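PDB 6YQ4: tannase from Fusobacterium nucleatum subsp. nucleatum ATCC 25586, which probably hydrolyses the galloyl ester bonds of gallotannins, as an alpha/beta-hydrolase-type tannase that also carries a bound magnesium ion. Local coordinates for residues R144-Y147 with V152-G155; L148-E151 with A157-I160. One frame throughout, in Å; residues are numbered along the deposited sequence.

Contacts 1 and 2 both lie in the connection from helix 134-148 to strand 160-163, which is held by its own side chains and by a magnesium ion. Contact 1 folds the loop back onto the last turn of the helix through Met153; contact 2 ties Asp150 to Ala157, farther along the same loop. Their centres are about 4 Å apart, and one magnesium ion serves both: Met153 O and Gly155 O come from contact 1, Asp150 O and Asp150 OD2 from contact 2. They also touch where Leu146 CD1 meets Ile160 CD1 at 3.8 Å, joining the helix to the start of the strand.

Contact 1: residues R144-Y147 with V152-G155; sequences RYLY and VMPG. With MG (magnesium ion), chain E.
Where helix 134-148 of this alpha/beta-hydrolase-like domain gives way to a magnesium-binding loop, Met153 reaches back to Tyr145 and Leu146 on the helix. The principle is a division of labour within one residue: the side chain packs inward while the backbone carbonyl binds the metal. CG of Met153 lies anti to its backbone N (chi1 179°), the next torsion is also extended, and the bend at chi3 (-43°) turns the methyl group to the tyrosine. The Tyr145 and Met153 side chains run nearly at right angles, and CE of Met153 comes obliquely to the Tyr145 ring, 4.2 Å from CE2. On the leucine side, the sulfur SD of Met153 lies 4.3 Å from CD2 of Leu146, an apolar touch without a hydrogen bond. Tyr145 also rests on Met49 and Met153 on Ile51, both of strand 48-54, and Phe10 touches both, which places the methionine between helix and sheet. Two residues on, Gly155 O binds the magnesium ion at 2.1 Å, with Asp150 supplying two further ligands, and Met153 O, the carbonyl of the packed methionine itself, lies 2.3 Å from the ion.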
ATOM      1  N   ARG A 144     -15.123   9.351   6.815  1.00 34.90           N
ATOM      2  CA  ARG A 144     -15.985  10.435   7.267  1.00 37.87           C
ATOM      3  C   ARG A 144     -17.385   9.919   7.571  1.00 40.27           C
ATOM      4  O   ARG A 144     -18.001  10.320   8.566  1.00 41.77           O
ATOM      5  CB  ARG A 144     -15.999  11.542   6.212  1.00 28.90           C
ATOM      6  CG  ARG A 144     -14.619  12.131   6.005  1.00 28.63           C
ATOM      7  CD  ARG A 144     -14.601  13.278   5.031  1.00 33.51           C
ATOM      8  NE  ARG A 144     -13.368  14.052   5.128  1.00 37.52           N
ATOM      9  CZ  ARG A 144     -13.282  15.252   5.691  1.00 33.68           C
ATOM     10  NH1 ARG A 144     -14.354  15.833   6.214  1.00 39.60           N
ATOM     11  NH2 ARG A 144     -12.123  15.879   5.716  1.00 32.59           N
ATOM     12  N   TYR A 145     -17.886   9.002   6.737  1.00 29.23           N
ATOM     13  CA  TYR A 145     -19.141   8.310   7.015  1.00 33.36           C
ATOM     14  C   TYR A 145     -19.098   7.593   8.357  1.00 39.60           C
ATOM     15  O   TYR A 145     -20.061   7.649   9.131  1.00 47.21           O
ATOM     16  CB  TYR A 145     -19.439   7.315   5.889  1.00 36.07           C
ATOM     17  CG  TYR A 145     -20.697   6.504   6.084  1.00 39.64           C
ATOM     18  CD1 TYR A 145     -21.895   6.887   5.473  1.00 36.45           C
ATOM     19  CD2 TYR A 145     -20.689   5.351   6.866  1.00 34.63           C
ATOM     20  CE1 TYR A 145     -23.042   6.164   5.651  1.00 33.02           C
ATOM     21  CE2 TYR A 145     -21.836   4.615   7.046  1.00 39.69           C
ATOM     22  CZ  TYR A 145     -23.013   5.023   6.434  1.00 40.84           C
ATOM     23  OH  TYR A 145     -24.160   4.289   6.625  1.00 37.92           O
ATOM     24  N   LEU A 146     -17.998   6.892   8.643  1.00 39.20           N
ATOM     25  CA  LEU A 146     -17.857   6.223   9.936  1.00 36.87           C
ATOM     26  C   LEU A 146     -17.950   7.202  11.096  1.00 39.39           C
ATOM     27  O   LEU A 146     -18.620   6.913  12.094  1.00 45.33           O
ATOM     28  CB  LEU A 146     -16.541   5.466  10.001  1.00 34.07           C
ATOM     29  CG  LEU A 146     -16.418   4.318   9.004  1.00 27.47           C
ATOM     30  CD1 LEU A 146     -15.150   3.525   9.300  1.00 27.45           C
ATOM     31  CD2 LEU A 146     -17.636   3.442   9.073  1.00 27.68           C
ATOM     32  N   TYR A 147     -17.284   8.363  10.993  1.00 36.79           N
ATOM     33  CA  TYR A 147     -17.335   9.344  12.085  1.00 31.46           C
ATOM     34  C   TYR A 147     -18.729   9.932  12.243  1.00 38.72           C
ATOM     35  O   TYR A 147     -19.231  10.058  13.366  1.00 35.99           O
ATOM     36  CB  TYR A 147     -16.316  10.468  11.853  1.00 31.04           C
ATOM     37  CG  TYR A 147     -14.923  10.111  12.328  1.00 32.13           C
ATOM     38  CD1 TYR A 147     -14.641   9.975  13.690  1.00 30.59           C
ATOM     39  CD2 TYR A 147     -13.895   9.882  11.420  1.00 33.54           C
ATOM     40  CE1 TYR A 147     -13.363   9.635  14.131  1.00 31.68           C
ATOM     41  CE2 TYR A 147     -12.611   9.547  11.850  1.00 39.50           C
ATOM     42  CZ  TYR A 147     -12.351   9.422  13.203  1.00 37.63           C
ATOM     43  OH  TYR A 147     -11.080   9.082  13.608  1.00 34.96           O
ATOM     44  N   VAL A 152     -24.376   6.297  16.604  1.00 55.84           N
ATOM     45  CA  VAL A 152     -25.426   5.309  16.447  1.00 54.34           C
ATOM     46  C   VAL A 152     -24.885   3.944  16.020  1.00 54.53           C
ATOM     47  O   VAL A 152     -25.578   2.930  16.203  1.00 64.75           O
ATOM     48  CB  VAL A 152     -26.494   5.835  15.461  1.00 51.64           C
ATOM     49  CG1 VAL A 152     -25.922   5.959  14.046  1.00 40.68           C
ATOM     50  CG2 VAL A 152     -27.738   4.968  15.505  1.00 51.20           C
ATOM     51  N   MET A 153     -23.667   3.878  15.498  1.00 46.95           N
ATOM     52  CA  MET A 153     -23.087   2.614  15.048  1.00 48.74           C
ATOM     53  C   MET A 153     -22.223   2.000  16.142  1.00 49.00           C
ATOM     54  O   MET A 153     -21.454   2.713  16.799  1.00 49.73           O
ATOM     55  CB  MET A 153     -22.241   2.814  13.787  1.00 43.36           C
ATOM     56  CG  MET A 153     -21.570   1.541  13.238  1.00 51.09           C
ATOM     57  SD  MET A 153     -20.610   1.797  11.711  1.00 41.81           S
ATOM     58  CE  MET A 153     -21.751   2.865  10.836  1.00 40.85           C
ATOM     59  N   PRO A 154     -22.342   0.694  16.378  1.00 48.08           N
ATOM     60  CA  PRO A 154     -21.463   0.047  17.357  1.00 46.53           C
ATOM     61  C   PRO A 154     -19.997   0.230  16.996  1.00 43.04           C
ATOM     62  O   PRO A 154     -19.627   0.397  15.828  1.00 36.54           O
ATOM     63  CB  PRO A 154     -21.886  -1.430  17.294  1.00 44.52           C
ATOM     64  CG  PRO A 154     -23.322  -1.387  16.873  1.00 41.46           C
ATOM     65  CD  PRO A 154     -23.431  -0.198  15.931  1.00 47.03           C
ATOM     66  N   GLY A 155     -19.162   0.217  18.017  1.00 46.90           N
ATOM     67  CA  GLY A 155     -17.735   0.428  17.836  1.00 47.19           C
ATOM     68  C   GLY A 155     -17.318   1.852  18.140  1.00 42.65           C
ATOM     69  O   GLY A 155     -18.102   2.697  18.576  1.00 53.54           O
TER
HETATM   70 MG    MG E 502     -19.653   3.804  17.695  1.00 41.08          MG

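Contact 2: residues L148-E151 with A157-I160. With MG (magnesium ion), chain E.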
ATOM      1  N   LEU A 148     -19.371  10.296  11.124  1.00 43.64           N
ATOM      2  CA  LEU A 148     -20.715  10.865  11.167  1.00 39.29           C
ATOM      3  C   LEU A 148     -21.703   9.950  11.876  1.00 41.88           C
ATOM      4  O   LEU A 148     -22.626  10.431  12.547  1.00 46.45           O
ATOM      5  CB  LEU A 148     -21.192  11.164   9.747  1.00 41.19           C
ATOM      6  CG  LEU A 148     -22.527  11.918   9.656  1.00 49.30           C
ATOM      7  CD1 LEU A 148     -22.392  13.255   8.957  1.00 60.39           C
ATOM      8  CD2 LEU A 148     -23.552  11.069   8.939  1.00 41.95           C
ATOM      9  N   ASN A 149     -21.529   8.636  11.755  1.00 45.21           N
ATOM     10  CA  ASN A 149     -22.455   7.670  12.330  1.00 45.17           C
ATOM     11  C   ASN A 149     -21.908   6.995  13.569  1.00 44.28           C
ATOM     12  O   ASN A 149     -22.425   5.944  13.956  1.00 49.74           O
ATOM     13  CB  ASN A 149     -22.805   6.588  11.314  1.00 47.98           C
ATOM     14  CG  ASN A 149     -23.617   7.106  10.184  1.00 46.38           C
ATOM     15  OD1 ASN A 149     -24.801   7.380  10.337  1.00 48.52           O
ATOM     16  ND2 ASN A 149     -22.996   7.235   9.027  1.00 47.42           N
ATOM     17  N   ASP A 150     -20.849   7.542  14.172  1.00 42.66           N
ATOM     18  CA  ASP A 150     -20.229   6.875  15.313  1.00 46.70           C
ATOM     19  C   ASP A 150     -21.222   6.693  16.454  1.00 43.68           C
ATOM     20  O   ASP A 150     -21.280   5.621  17.069  1.00 42.88           O
ATOM     21  CB  ASP A 150     -19.001   7.664  15.780  1.00 53.43           C
ATOM     22  CG  ASP A 150     -18.125   6.877  16.751  1.00 58.39           C
ATOM     23  OD1 ASP A 150     -17.253   7.498  17.405  1.00 57.27           O
ATOM     24  OD2 ASP A 150     -18.306   5.644  16.858  1.00 59.66           O
ATOM     25  N   GLU A 151     -22.036   7.716  16.727  1.00 40.19           N
ATOM     26  CA  GLU A 151     -22.865   7.682  17.926  1.00 50.28           C
ATOM     27  C   GLU A 151     -23.962   6.640  17.816  1.00 57.37           C
ATOM     28  O   GLU A 151     -24.421   6.116  18.835  1.00 60.27           O
ATOM     29  CB  GLU A 151     -23.454   9.060  18.201  1.00 57.51           C
ATOM     30  CG  GLU A 151     -22.378  10.075  18.600  1.00 69.08           C
ATOM     31  CD  GLU A 151     -22.931  11.471  18.852  1.00 82.04           C
ATOM     32  OE1 GLU A 151     -24.147  11.690  18.627  1.00 84.01           O
ATOM     33  OE2 GLU A 151     -22.148  12.347  19.286  1.00 87.81           O
ATOM     34  N   ALA A 157     -15.227   4.989  16.378  1.00 39.86           N
ATOM     35  CA  ALA A 157     -14.606   5.612  15.212  1.00 36.61           C
ATOM     36  C   ALA A 157     -13.243   6.230  15.507  1.00 33.59           C
ATOM     37  O   ALA A 157     -12.509   6.561  14.569  1.00 32.96           O
ATOM     38  CB  ALA A 157     -15.541   6.672  14.627  1.00 38.27           C
ATOM     39  N   ASN A 158     -12.881   6.397  16.767  1.00 48.83           N
ATOM     40  CA  ASN A 158     -11.560   6.902  17.116  1.00 43.76           C
ATOM     41  C   ASN A 158     -10.494   5.836  17.053  1.00 43.81           C
ATOM     42  O   ASN A 158      -9.336   6.123  17.382  1.00 48.36           O
ATOM     43  CB  ASN A 158     -11.583   7.502  18.513  1.00 42.21           C
ATOM     44  CG  ASN A 158     -12.529   8.649  18.611  1.00 48.37           C
ATOM     45  OD1 ASN A 158     -12.339   9.667  17.946  1.00 50.87           O
ATOM     46  ND2 ASN A 158     -13.566   8.501  19.427  1.00 52.10           N
ATOM     47  N   LYS A 159     -10.858   4.614  16.660  1.00 41.12           N
ATOM     48  CA  LYS A 159      -9.919   3.506  16.592  1.00 40.04           C
ATOM     49  C   LYS A 159     -10.115   2.739  15.284  1.00 34.38           C
ATOM     50  O   LYS A 159     -10.446   1.553  15.259  1.00 26.33           O
ATOM     51  CB  LYS A 159     -10.056   2.613  17.822  1.00 40.86           C
ATOM     52  CG  LYS A 159      -9.602   3.321  19.075  1.00 37.17           C
ATOM     53  CD  LYS A 159      -9.154   2.371  20.134  1.00 41.54           C
ATOM     54  CE  LYS A 159      -9.358   3.012  21.499  1.00 45.45           C
ATOM     55  NZ  LYS A 159      -8.132   2.899  22.324  1.00 53.00           N
ATOM     56  N   ILE A 160      -9.892   3.448  14.180  1.00 25.38           N
ATOM     57  CA  ILE A 160      -9.952   2.872  12.845  1.00 29.83           C
ATOM     58  C   ILE A 160      -8.562   2.369  12.480  1.00 31.26           C
ATOM     59  O   ILE A 160      -7.604   3.148  12.455  1.00 30.07           O
ATOM     60  CB  ILE A 160     -10.452   3.904  11.819  1.00 28.07           C
ATOM     61  CG1 ILE A 160     -11.936   4.223  12.040  1.00 34.01           C
ATOM     62  CG2 ILE A 160     -10.242   3.395  10.407  1.00 31.19           C
ATOM     63  CD1 ILE A 160     -12.448   5.358  11.161  1.00 25.27           C
TER
HETATM   64 MG    MG E 502     -19.653   3.804  17.695  1.00 41.08          MG
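With chi1 at -167°, Asp150 swings CG anti to its backbone N and beside its own carbonyl carbon, a setting that lets one residue meet both Ala157 and the magnesium ion. This torsion carries OD2 to the same metal that the residue's own main-chain O binds, Asp150 OD2 at 2.4 Å and Asp150 O at 2.5 Å, so the aspartate chelates the ion through its side chain and its backbone together.

The carboxylate is used a second time by the backbone of Ala157. Ala157 N donates to Asp150 OD2 at 3.2 Å with an N-H...O angle of 155°, and more weakly to Asp150 OD1 at 3.4 Å. The amide does not come in along the plane of the carboxylate; it stands above it, 52° out of the plane at OD2. From this position it faces both oxygens, while OD2 also holds the metal. The methyl group of Ala157 completes the contact, with CB 3.4 Å from Asp150 CG and lying against the carboxylate alongside the N-H. Metal and amide together restrain the rotation of the carboxylate, and the positive ion would be expected to favour its ionised form.

On the flank, Asn158 comes only loosely near Asp150 OD1; its ND2 is hydrogen-bonded to Asp156 OD1. Tyr147 of helix 134-148 packs on both Ala157 and Asn158. Met153 O and Gly155 O supply further ligands to the ion. The general lesson is that a short loop can bind a cation by combining main-chain carbonyls with one acidic side chain, here a magnesium site in the connection between helix 134-148 and strand 160-163 of the alpha/beta-hydrolase-like fold.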